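Local atomic coordinates of putative 2,5-diketo-D-gluconic acid reductase B (Sinorhizobium meliloti, PDB entry 3UP8), a protein that probably reduces methylglyoxal to hydroxyacetone with NADPH, and possibly 2,5-diketo-D-gluconate, as a member of the aldo/keto reductase family. Residues N100-A105 against M136-G141; V181-Y186 against L236-Q241; S202-Y207 against I246-T251. One frame throughout, in Å; residues are numbered along the deposited sequence.

Contact 1: N100-A105 against M136-G141; sequences NYRHDA and MAERIG
Glu138 OE2 is gripped from two directions, by the backbone N-H of His103 and by a water. The bond from His103 N to Glu138 OE2 is 2.9 Å long and fairly straight (159° at the hydrogen), and it uses the anti lone pair, the one turned away from the second carboxylate oxygen. The water donates to Glu138 OE2 over 2.7 Å and accepts a weak bond from Arg102 NE, so it loosely bridges the two side chains, whose charges are not in direct contact. An extended Glu138 chain carries the carboxylate across to the start of helix 103-117, where Arg102 holds the N-cap position and His103 follows; the helix end would probably favour the negative charge. The His103 ring has partners of its own: ND1 donates to Asp104 OD1 at 2.7 Å, and NE2 is hydrogen-bonded to Glu145 OE1.

Deeper in, Arg139 lays its aliphatic part over one face of the Tyr101 ring. Its CD is 3.7 Å from the Tyr101 ring centroid, displaced toward CD1, in a CH-pi contact. A bend at chi3 (-103°) then leads the guanidinium past the ring, the two planes 29° apart, to bond Pro130 O through NH1. Selenomethionine Met136 sets its SE 3.9 Å above the guanidinium plane. Tyr101 OH bonds Trp129 O, and the Tyr101 side chain comes to about 4 Å from that of His128, predicted to bind substrate. The contact thus joins the loop and first turn of helix 103-117 to the start of helix 136-148, in the outer layer of the TIM barrel beside its probable substrate site.

Contact 2: V181-Y186 against L236-Q241; sequences VEYHPY and LRWLVQ
Tyr183 and Trp238 both carry CG anti to the backbone N (chi1 -168° and 172°), which brings the two rings against each other, the side chains running at about a right angle. This is packing of the TIM barrel's outer layer: the chain leaving strand 176-182 is laid against helix 231-240. The ring planes stand at 56° with centroids 5.3 Å apart, an oblique pair, neither stacked nor edge-to-face. Trp238 leads with the far corner of its six-membered ring, and its CH2 is 3.8 Å from Tyr183 CE1.

Leu239, one residue further along the helix, lies over a face of the Tyr183 ring. Its CD2 is 3.9 Å from the Tyr183 ring centroid, a CH-pi contact offset toward CD2 of the ring. Trp238 CZ3 also lies over a face of this ring, so the tyrosine is packed by two successive helix residues, while its hydroxyl is tied by a hydrogen bond to Gln242 OE1.

The indole also bears on the backbone beyond Tyr183, where the CB of His184 points away from the helix and its NE2 donates to Glu182 OE2 at 2.8 Å. Val276 and Met273 of helix 270-277 add to the apolar surroundings of Trp238. Pro185 lies alongside the indole, running the opposite way, with CG 4.1 Å from Trp238 CE3, and Trp238 CZ3 approaches Pro185 N to 3.6 Å.

Contact 3: S202-Y207 against I246-T251; sequences SLTSYY and IVLSKT
Peptide groups along Leu203-Ser205 and Ile246-Leu248 meet edge to edge, N-H to C=O. They join two parallel strands of the TIM barrel, with Thr204 and Ile246 on one face of the sheet and Ser205 and Val247 on the other. Three backbone hydrogen bonds zip the strands together. Ile246 N binds Leu203 O at 2.8 Å, Ser205 N binds Ile246 O at 2.7 Å, and Leu248 N binds Ser205 O at 2.9 Å. The middle bond is straight at its hydrogen, but its donor stands 29° out of the carbonyl plane of Ile246. The strand directions differ by 21°.

On the face that looks into the barrel, Ile246 extends its CG1 branch along the neighbouring strand toward Ser202. Its CD1 comes within 3.2 Å of Ser202 OG, a tight approach of a methyl to a hydroxyl, and a chi2 of 139° leaves the branch away from a staggered position. Thr204 divides its two branches: OG1 lies beside the same Ile246 CD1 and bonds Thr178 OG1, whereas CG2 rests 3.8 Å from Leu248 CG. Ser202 OG is itself engaged by Ser29 and Thr178, so these buried hydroxyls are satisfied around the apolar isoleucine. Leu248 continues this inner face toward Tyr70, the predicted proton donor, and Lys95, predicted to lower its pKa.

Outside, Ser205 and Val247 are covered by helix 231-240. With its hydroxyl turned away from the amide nitrogen of the same residue, Ser205 bonds Tyr183 O through OG and passes Val247 CG2. Past the last bridge water takes over: one molecule donates to both Ser205 OG and Leu248 O, the latter bond 2.6 Å long, while a second accepts from Tyr207 N at 2.9 Å.

All three contacts belong to one eight-stranded parallel barrel. Contact 1 closes before the other two open, whereas the segments of contacts 2 and 3 alternate along the chain. Contact 1 pairs outer helices 103-117 and 136-148, with its centre 31 Å from that of contact 2, across the middle of the chain, and 25 Å from that of contact 3. Contacts 2 and 3 have centres only 8 Å apart and touch directly. Strands 176-182 and 202-206 are neighbours, and helix 231-240 leads on to strand 245-249. Contact 3 therefore joins the barrel wall, contact 2 packs its outer layer, and contacts 1 and 3 approach the predicted active site from different parts of the barrel.

Contact 1: N100-A105 against M136-G141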
loop_
_atom_site.group_PDB
_atom_site.type_symbol
_atom_site.label_atom_id
_atom_site.label_comp_id
_atom_site.label_asym_id
_atom_site.label_seq_id
_atom_site.Cartn_x
_atom_site.Cartn_y
_atom_site.Cartn_z
ATOM N N ASN A 100 11.011 15.695 -5.787
ATOM C CA ASN A 100 10.169 16.770 -5.304
ATOM C C ASN A 100 10.293 17.020 -3.800
ATOM O O ASN A 100 9.419 17.646 -3.201
ATOM C CB ASN A 100 8.709 16.488 -5.670
ATOM C CG ASN A 100 8.486 16.392 -7.172
ATOM O OD1 ASN A 100 9.148 17.071 -7.958
ATOM N ND2 ASN A 100 7.545 15.547 -7.576
ATOM N N TYR A 101 11.370 16.544 -3.191
ATOM C CA TYR A 101 11.501 16.606 -1.734
ATOM C C TYR A 101 11.808 17.967 -1.104
ATOM O O TYR A 101 11.392 18.218 0.013
ATOM C CB TYR A 101 12.509 15.567 -1.252
ATOM C CG TYR A 101 11.920 14.179 -1.085
ATOM C CD1 TYR A 101 12.733 13.120 -0.708
ATOM C CD2 TYR A 101 10.557 13.922 -1.300
ATOM C CE1 TYR A 101 12.228 11.839 -0.520
ATOM C CE2 TYR A 101 10.031 12.625 -1.121
ATOM C CZ TYR A 101 10.885 11.594 -0.735
ATOM O OH TYR A 101 10.431 10.309 -0.532
ATOM N N ARG A 102 12.521 18.846 -1.804
ATOM C CA ARG A 102 12.757 20.184 -1.252
ATOM C C ARG A 102 11.424 20.911 -1.067
ATOM O O ARG A 102 10.509 20.757 -1.883
ATOM C CB ARG A 102 13.703 20.987 -2.145
ATOM C CG ARG A 102 15.087 20.348 -2.269
ATOM C CD ARG A 102 16.123 21.300 -2.857
ATOM N NE ARG A 102 15.958 22.668 -2.354
ATOM C CZ ARG A 102 16.688 23.711 -2.744
ATOM N NH1 ARG A 102 17.660 23.559 -3.640
ATOM N NH2 ARG A 102 16.444 24.914 -2.241
ATOM N N HIS A 103 11.313 21.689 0.005
ATOM C CA HIS A 103 10.029 22.298 0.402
ATOM C C HIS A 103 9.174 22.847 -0.753
ATOM O O HIS A 103 8.021 22.439 -0.921
ATOM C CB HIS A 103 10.213 23.409 1.450
ATOM C CG HIS A 103 8.937 24.112 1.781
ATOM N ND1 HIS A 103 8.562 25.295 1.186
ATOM C CD2 HIS A 103 7.904 23.749 2.578
ATOM C CE1 HIS A 103 7.380 25.666 1.647
ATOM N NE2 HIS A 103 6.958 24.744 2.497
ATOM N N ASP A 104 9.725 23.783 -1.523
ATOM C CA ASP A 104 8.929 24.452 -2.564
ATOM C C ASP A 104 8.468 23.490 -3.673
ATOM O O ASP A 104 7.328 23.577 -4.112
ATOM C CB ASP A 104 9.664 25.658 -3.154
ATOM C CG ASP A 104 9.765 26.848 -2.168
ATOM O OD1 ASP A 104 9.357 26.749 -0.984
ATOM O OD2 ASP A 104 10.268 27.903 -2.594
ATOM N N ALA A 105 9.356 22.605 -4.129
ATOM C CA ALA A 105 9.003 21.555 -5.090
ATOM C C ALA A 105 7.972 20.573 -4.505
ATOM O O ALA A 105 7.108 20.052 -5.222
ATOM C CB ALA A 105 10.260 20.811 -5.546
HETATM N N MSE A 136 15.392 14.832 6.557
HETATM C CA MSE A 136 14.124 14.212 6.929
HETATM C C MSE A 136 13.126 15.218 7.519
HETATM O O MSE A 136 11.941 15.201 7.164
HETATM C CB MSE A 136 14.374 13.031 7.887
HETATM C CG MSE A 136 13.147 12.204 8.229
HETATM SE SE MSE A 136 12.376 11.389 6.616
HETATM C CE MSE A 136 13.755 10.032 6.291
ATOM N N ALA A 137 13.579 16.099 8.411
ATOM C CA ALA A 137 12.635 17.043 9.025
ATOM C C ALA A 137 12.025 18.035 8.020
ATOM O O ALA A 137 10.932 18.521 8.239
ATOM C CB ALA A 137 13.261 17.797 10.194
ATOM N N GLU A 138 12.744 18.341 6.943
ATOM C CA GLU A 138 12.195 19.194 5.886
ATOM C C GLU A 138 11.057 18.465 5.142
ATOM O O GLU A 138 10.034 19.060 4.846
ATOM C CB GLU A 138 13.277 19.631 4.894
ATOM C CG GLU A 138 12.774 20.617 3.832
ATOM C CD GLU A 138 13.879 21.143 2.906
ATOM O OE1 GLU A 138 15.068 21.144 3.305
ATOM O OE2 GLU A 138 13.556 21.546 1.759
ATOM N N ARG A 139 11.239 17.178 4.856
ATOM C CA ARG A 139 10.203 16.391 4.160
ATOM C C ARG A 139 9.009 16.186 5.070
ATOM O O ARG A 139 7.870 16.327 4.653
ATOM C CB ARG A 139 10.749 15.037 3.719
ATOM C CG ARG A 139 11.913 15.149 2.768
ATOM C CD ARG A 139 12.513 13.776 2.518
ATOM N NE ARG A 139 13.752 13.573 3.252
ATOM C CZ ARG A 139 14.360 12.400 3.388
ATOM N NH1 ARG A 139 13.833 11.299 2.861
ATOM N NH2 ARG A 139 15.490 12.329 4.075
ATOM N N ILE A 140 9.285 15.862 6.327
ATOM C CA ILE A 140 8.226 15.616 7.298
ATOM C C ILE A 140 7.486 16.927 7.547
ATOM O O ILE A 140 6.253 16.933 7.671
ATOM C CB ILE A 140 8.796 15.030 8.632
ATOM C CG1 ILE A 140 9.385 13.619 8.433
ATOM C CG2 ILE A 140 7.756 15.045 9.729
ATOM C CD1 ILE A 140 8.380 12.511 8.065
ATOM N N GLY A 141 8.236 18.035 7.604
ATOM C CA GLY A 141 7.620 19.362 7.742
ATOM C C GLY A 141 6.633 19.671 6.614
ATOM O O GLY A 141 5.540 20.209 6.851
HETATM O O HOH W 1 14.284 23.843 0.441
#

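Contact 2: V181-Y186 against L236-Q241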
loop_
_atom_site.group_PDB
_atom_site.type_symbol
_atom_site.label_atom_id
_atom_site.label_comp_id
_atom_site.label_asym_id
_atom_site.label_seq_id
_atom_site.Cartn_x
_atom_site.Cartn_y
_atom_site.Cartn_z
ATOM N N VAL A 181 5.627 -0.915 2.260
ATOM C CA VAL A 181 6.833 -1.680 1.968
ATOM C C VAL A 181 6.501 -2.940 1.165
ATOM O O VAL A 181 5.359 -3.405 1.157
ATOM C CB VAL A 181 7.554 -2.126 3.261
ATOM C CG1 VAL A 181 8.044 -0.904 4.075
ATOM C CG2 VAL A 181 6.661 -3.041 4.118
ATOM N N GLU A 182 7.515 -3.464 0.476
ATOM C CA GLU A 182 7.424 -4.773 -0.183
ATOM C C GLU A 182 7.178 -5.827 0.886
ATOM O O GLU A 182 7.898 -5.884 1.865
ATOM C CB GLU A 182 8.742 -5.083 -0.888
ATOM C CG GLU A 182 8.740 -6.397 -1.618
ATOM C CD GLU A 182 10.031 -6.657 -2.356
ATOM O OE1 GLU A 182 10.771 -5.697 -2.643
ATOM O OE2 GLU A 182 10.295 -7.838 -2.651
ATOM N N TYR A 183 6.144 -6.643 0.712
ATOM C CA TYR A 183 5.853 -7.690 1.692
ATOM C C TYR A 183 5.093 -8.821 1.002
ATOM O O TYR A 183 4.044 -8.606 0.396
ATOM C CB TYR A 183 5.063 -7.119 2.877
ATOM C CG TYR A 183 4.958 -8.031 4.088
ATOM C CD1 TYR A 183 5.922 -9.006 4.354
ATOM C CD2 TYR A 183 3.884 -7.904 4.978
ATOM C CE1 TYR A 183 5.813 -9.847 5.482
ATOM C CE2 TYR A 183 3.770 -8.725 6.106
ATOM C CZ TYR A 183 4.734 -9.682 6.349
ATOM O OH TYR A 183 4.583 -10.481 7.464
ATOM N N HIS A 184 5.674 -10.015 1.083
ATOM C CA HIS A 184 5.146 -11.225 0.458
ATOM C C HIS A 184 5.815 -12.385 1.201
ATOM O O HIS A 184 6.710 -12.155 2.015
ATOM C CB HIS A 184 5.478 -11.255 -1.038
ATOM C CG HIS A 184 6.910 -10.939 -1.348
ATOM N ND1 HIS A 184 7.942 -11.827 -1.113
ATOM C CD2 HIS A 184 7.482 -9.834 -1.887
ATOM C CE1 HIS A 184 9.087 -11.271 -1.471
ATOM N NE2 HIS A 184 8.836 -10.063 -1.948
ATOM N N PRO A 185 5.383 -13.631 0.941
ATOM C CA PRO A 185 5.918 -14.743 1.749
ATOM C C PRO A 185 7.454 -14.903 1.733
ATOM O O PRO A 185 8.025 -15.434 2.696
ATOM C CB PRO A 185 5.236 -15.963 1.132
ATOM C CG PRO A 185 3.922 -15.415 0.603
ATOM C CD PRO A 185 4.288 -14.064 0.052
ATOM N N TYR A 186 8.117 -14.430 0.674
ATOM C CA TYR A 186 9.576 -14.608 0.539
ATOM C C TYR A 186 10.432 -13.528 1.206
ATOM O O TYR A 186 11.665 -13.650 1.268
ATOM C CB TYR A 186 9.945 -14.819 -0.937
ATOM C CG TYR A 186 9.028 -15.839 -1.563
ATOM C CD1 TYR A 186 9.145 -17.203 -1.258
ATOM C CD2 TYR A 186 8.009 -15.437 -2.424
ATOM C CE1 TYR A 186 8.261 -18.140 -1.818
ATOM C CE2 TYR A 186 7.136 -16.341 -2.972
ATOM C CZ TYR A 186 7.261 -17.686 -2.677
ATOM O OH TYR A 186 6.372 -18.541 -3.259
ATOM N N LEU A 236 -2.383 -13.350 -0.562
ATOM C CA LEU A 236 -3.181 -12.177 -0.179
ATOM C C LEU A 236 -3.855 -12.359 1.172
ATOM O O LEU A 236 -3.856 -11.455 2.001
ATOM C CB LEU A 236 -4.247 -11.883 -1.230
ATOM C CG LEU A 236 -3.791 -11.361 -2.594
ATOM C CD1 LEU A 236 -4.934 -11.451 -3.603
ATOM C CD2 LEU A 236 -3.249 -9.938 -2.523
ATOM N N ARG A 237 -4.431 -13.535 1.395
ATOM C CA ARG A 237 -5.058 -13.822 2.673
ATOM C C ARG A 237 -4.041 -13.840 3.806
ATOM O O ARG A 237 -4.316 -13.328 4.880
ATOM C CB ARG A 237 -5.864 -15.133 2.619
ATOM C CG ARG A 237 -6.549 -15.516 3.928
ATOM C CD ARG A 237 -7.730 -14.581 4.252
ATOM N NE ARG A 237 -7.958 -14.464 5.692
ATOM C CZ ARG A 237 -8.944 -13.756 6.245
ATOM N NH1 ARG A 237 -9.822 -13.108 5.480
ATOM N NH2 ARG A 237 -9.066 -13.710 7.569
ATOM N N TRP A 238 -2.858 -14.408 3.562
ATOM C CA TRP A 238 -1.828 -14.494 4.594
ATOM C C TRP A 238 -1.422 -13.092 5.066
ATOM O O TRP A 238 -1.142 -12.872 6.256
ATOM C CB TRP A 238 -0.601 -15.244 4.064
ATOM C CG TRP A 238 0.578 -15.206 4.995
ATOM C CD1 TRP A 238 0.724 -15.911 6.161
ATOM C CD2 TRP A 238 1.793 -14.449 4.832
ATOM N NE1 TRP A 238 1.940 -15.620 6.747
ATOM C CE2 TRP A 238 2.617 -14.735 5.945
ATOM C CE3 TRP A 238 2.261 -13.556 3.854
ATOM C CZ2 TRP A 238 3.896 -14.165 6.107
ATOM C CZ3 TRP A 238 3.540 -12.979 4.020
ATOM C CH2 TRP A 238 4.334 -13.290 5.138
ATOM N N LEU A 239 -1.384 -12.152 4.122
ATOM C CA LEU A 239 -1.113 -10.747 4.451
ATOM C C LEU A 239 -2.257 -10.115 5.244
ATOM O O LEU A 239 -2.066 -9.595 6.342
ATOM C CB LEU A 239 -0.842 -9.960 3.159
ATOM C CG LEU A 239 0.431 -10.407 2.419
ATOM C CD1 LEU A 239 0.451 -9.873 0.994
ATOM C CD2 LEU A 239 1.668 -9.949 3.171
ATOM N N VAL A 240 -3.460 -10.210 4.688
ATOM C CA VAL A 240 -4.617 -9.484 5.180
ATOM C C VAL A 240 -5.090 -10.043 6.528
ATOM O O VAL A 240 -5.711 -9.334 7.325
ATOM C CB VAL A 240 -5.696 -9.447 4.067
ATOM C CG1 VAL A 240 -6.854 -10.425 4.324
ATOM C CG2 VAL A 240 -6.156 -8.037 3.822
ATOM N N GLN A 241 -4.746 -11.305 6.792
ATOM C CA GLN A 241 -5.049 -11.955 8.070
ATOM C C GLN A 241 -4.098 -11.521 9.190
ATOM O O GLN A 241 -4.395 -11.708 10.369
ATOM C CB GLN A 241 -5.018 -13.489 7.908
ATOM C CG GLN A 241 -5.570 -14.278 9.101
ATOM C CD GLN A 241 -5.898 -15.722 8.732
ATOM O OE1 GLN A 241 -6.534 -15.993 7.706
ATOM N NE2 GLN A 241 -5.476 -16.646 9.571
#

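Contact 3: S202-Y207 against I246-T251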
loop_
_atom_site.group_PDB
_atom_site.type_symbol
_atom_site.label_atom_id
_atom_site.label_comp_id
_atom_site.label_asym_id
_atom_site.label_seq_id
_atom_site.Cartn_x
_atom_site.Cartn_y
_atom_site.Cartn_z
ATOM N N SER A 202 0.323 1.192 10.615
ATOM C CA SER A 202 0.154 -0.043 9.866
ATOM C C SER A 202 1.318 -0.274 8.906
ATOM O O SER A 202 2.212 0.564 8.743
ATOM C CB SER A 202 -1.160 -0.021 9.082
ATOM O OG SER A 202 -1.164 1.084 8.183
ATOM N N LEU A 203 1.305 -1.449 8.297
ATOM C CA LEU A 203 2.167 -1.759 7.197
ATOM C C LEU A 203 1.294 -1.954 5.958
ATOM O O LEU A 203 0.317 -2.727 5.976
ATOM C CB LEU A 203 2.941 -3.030 7.526
ATOM C CG LEU A 203 4.033 -3.493 6.582
ATOM C CD1 LEU A 203 4.983 -4.420 7.344
ATOM C CD2 LEU A 203 3.434 -4.192 5.363
ATOM N N THR A 204 1.622 -1.240 4.889
ATOM C CA THR A 204 0.970 -1.501 3.629
ATOM C C THR A 204 1.883 -2.314 2.710
ATOM O O THR A 204 2.988 -1.892 2.400
ATOM C CB THR A 204 0.516 -0.220 2.940
ATOM O OG1 THR A 204 -0.394 0.470 3.802
ATOM C CG2 THR A 204 -0.205 -0.560 1.617
ATOM N N SER A 205 1.388 -3.470 2.277
ATOM C CA SER A 205 2.150 -4.397 1.436
ATOM C C SER A 205 2.007 -4.113 -0.057
ATOM O O SER A 205 0.889 -3.937 -0.551
ATOM C CB SER A 205 1.674 -5.832 1.704
ATOM O OG SER A 205 2.069 -6.690 0.643
ATOM N N TYR A 206 3.139 -4.081 -0.763
ATOM C CA TYR A 206 3.139 -4.215 -2.221
ATOM C C TYR A 206 3.944 -5.453 -2.645
ATOM O O TYR A 206 4.736 -5.993 -1.854
ATOM C CB TYR A 206 3.599 -2.939 -2.961
ATOM C CG TYR A 206 5.053 -2.518 -2.771
ATOM C CD1 TYR A 206 6.075 -3.120 -3.505
ATOM C CD2 TYR A 206 5.392 -1.490 -1.889
ATOM C CE1 TYR A 206 7.409 -2.727 -3.349
ATOM C CE2 TYR A 206 6.726 -1.086 -1.727
ATOM C CZ TYR A 206 7.723 -1.711 -2.466
ATOM O OH TYR A 206 9.039 -1.331 -2.335
ATOM N N TYR A 207 3.715 -5.890 -3.886
ATOM C CA TYR A 207 4.354 -7.085 -4.483
ATOM C C TYR A 207 3.970 -8.386 -3.774
ATOM O O TYR A 207 4.796 -9.288 -3.625
ATOM C CB TYR A 207 5.889 -6.958 -4.540
ATOM C CG TYR A 207 6.434 -6.703 -5.929
ATOM C CD1 TYR A 207 7.370 -5.697 -6.150
ATOM C CD2 TYR A 207 6.025 -7.479 -7.022
ATOM C CE1 TYR A 207 7.878 -5.458 -7.425
ATOM C CE2 TYR A 207 6.524 -7.245 -8.304
ATOM C CZ TYR A 207 7.455 -6.221 -8.492
ATOM O OH TYR A 207 7.951 -5.950 -9.742
ATOM N N ILE A 246 -2.094 -4.145 5.498
ATOM C CA ILE A 246 -2.935 -3.784 4.379
ATOM C C ILE A 246 -2.223 -4.350 3.161
ATOM O O ILE A 246 -0.989 -4.414 3.141
ATOM C CB ILE A 246 -3.032 -2.244 4.276
ATOM C CG1 ILE A 246 -3.669 -1.684 5.552
ATOM C CG2 ILE A 246 -3.781 -1.801 3.022
ATOM C CD1 ILE A 246 -3.012 -0.400 6.064
ATOM N N VAL A 247 -2.987 -4.762 2.149
ATOM C CA VAL A 247 -2.386 -5.304 0.937
ATOM C C VAL A 247 -2.887 -4.567 -0.322
ATOM O O VAL A 247 -4.070 -4.275 -0.454
ATOM C CB VAL A 247 -2.579 -6.868 0.859
ATOM C CG1 VAL A 247 -4.064 -7.242 0.820
ATOM C CG2 VAL A 247 -1.838 -7.452 -0.330
ATOM N N LEU A 248 -1.960 -4.248 -1.218
ATOM C CA LEU A 248 -2.269 -3.680 -2.533
ATOM C C LEU A 248 -2.188 -4.775 -3.592
ATOM O O LEU A 248 -1.249 -5.558 -3.602
ATOM C CB LEU A 248 -1.277 -2.562 -2.879
ATOM C CG LEU A 248 -1.298 -1.347 -1.936
ATOM C CD1 LEU A 248 -0.247 -0.331 -2.364
ATOM C CD2 LEU A 248 -2.684 -0.714 -1.891
ATOM N N SER A 249 -3.174 -4.849 -4.468
ATOM C CA SER A 249 -3.098 -5.822 -5.546
ATOM C C SER A 249 -3.013 -5.129 -6.891
ATOM O O SER A 249 -3.555 -4.035 -7.074
ATOM C CB SER A 249 -4.270 -6.798 -5.511
ATOM O OG SER A 249 -5.504 -6.112 -5.398
ATOM N N LYS A 250 -2.290 -5.763 -7.805
ATOM C CA LYS A 250 -2.240 -5.343 -9.189
ATOM C C LYS A 250 -3.050 -6.350 -10.007
ATOM O O LYS A 250 -2.708 -7.537 -10.107
ATOM C CB LYS A 250 -0.790 -5.229 -9.667
ATOM C CG LYS A 250 -0.627 -4.680 -11.090
ATOM C CD LYS A 250 -0.381 -5.809 -12.073
ATOM C CE LYS A 250 -0.033 -5.287 -13.448
ATOM N NZ LYS A 250 0.378 -6.407 -14.330
ATOM N N THR A 251 -4.154 -5.862 -10.550
ATOM C CA THR A 251 -5.061 -6.678 -11.331
ATOM C C THR A 251 -5.190 -6.020 -12.700
ATOM O O THR A 251 -5.916 -5.040 -12.856
ATOM C CB THR A 251 -6.445 -6.759 -10.650
ATOM O OG1 THR A 251 -6.961 -5.436 -10.482
ATOM C CG2 THR A 251 -6.341 -7.412 -9.264
HETATM O O HOH W 2 0.804 -6.496 -2.322
HETATM O O HOH W 3 1.473 -4.920 -5.357
#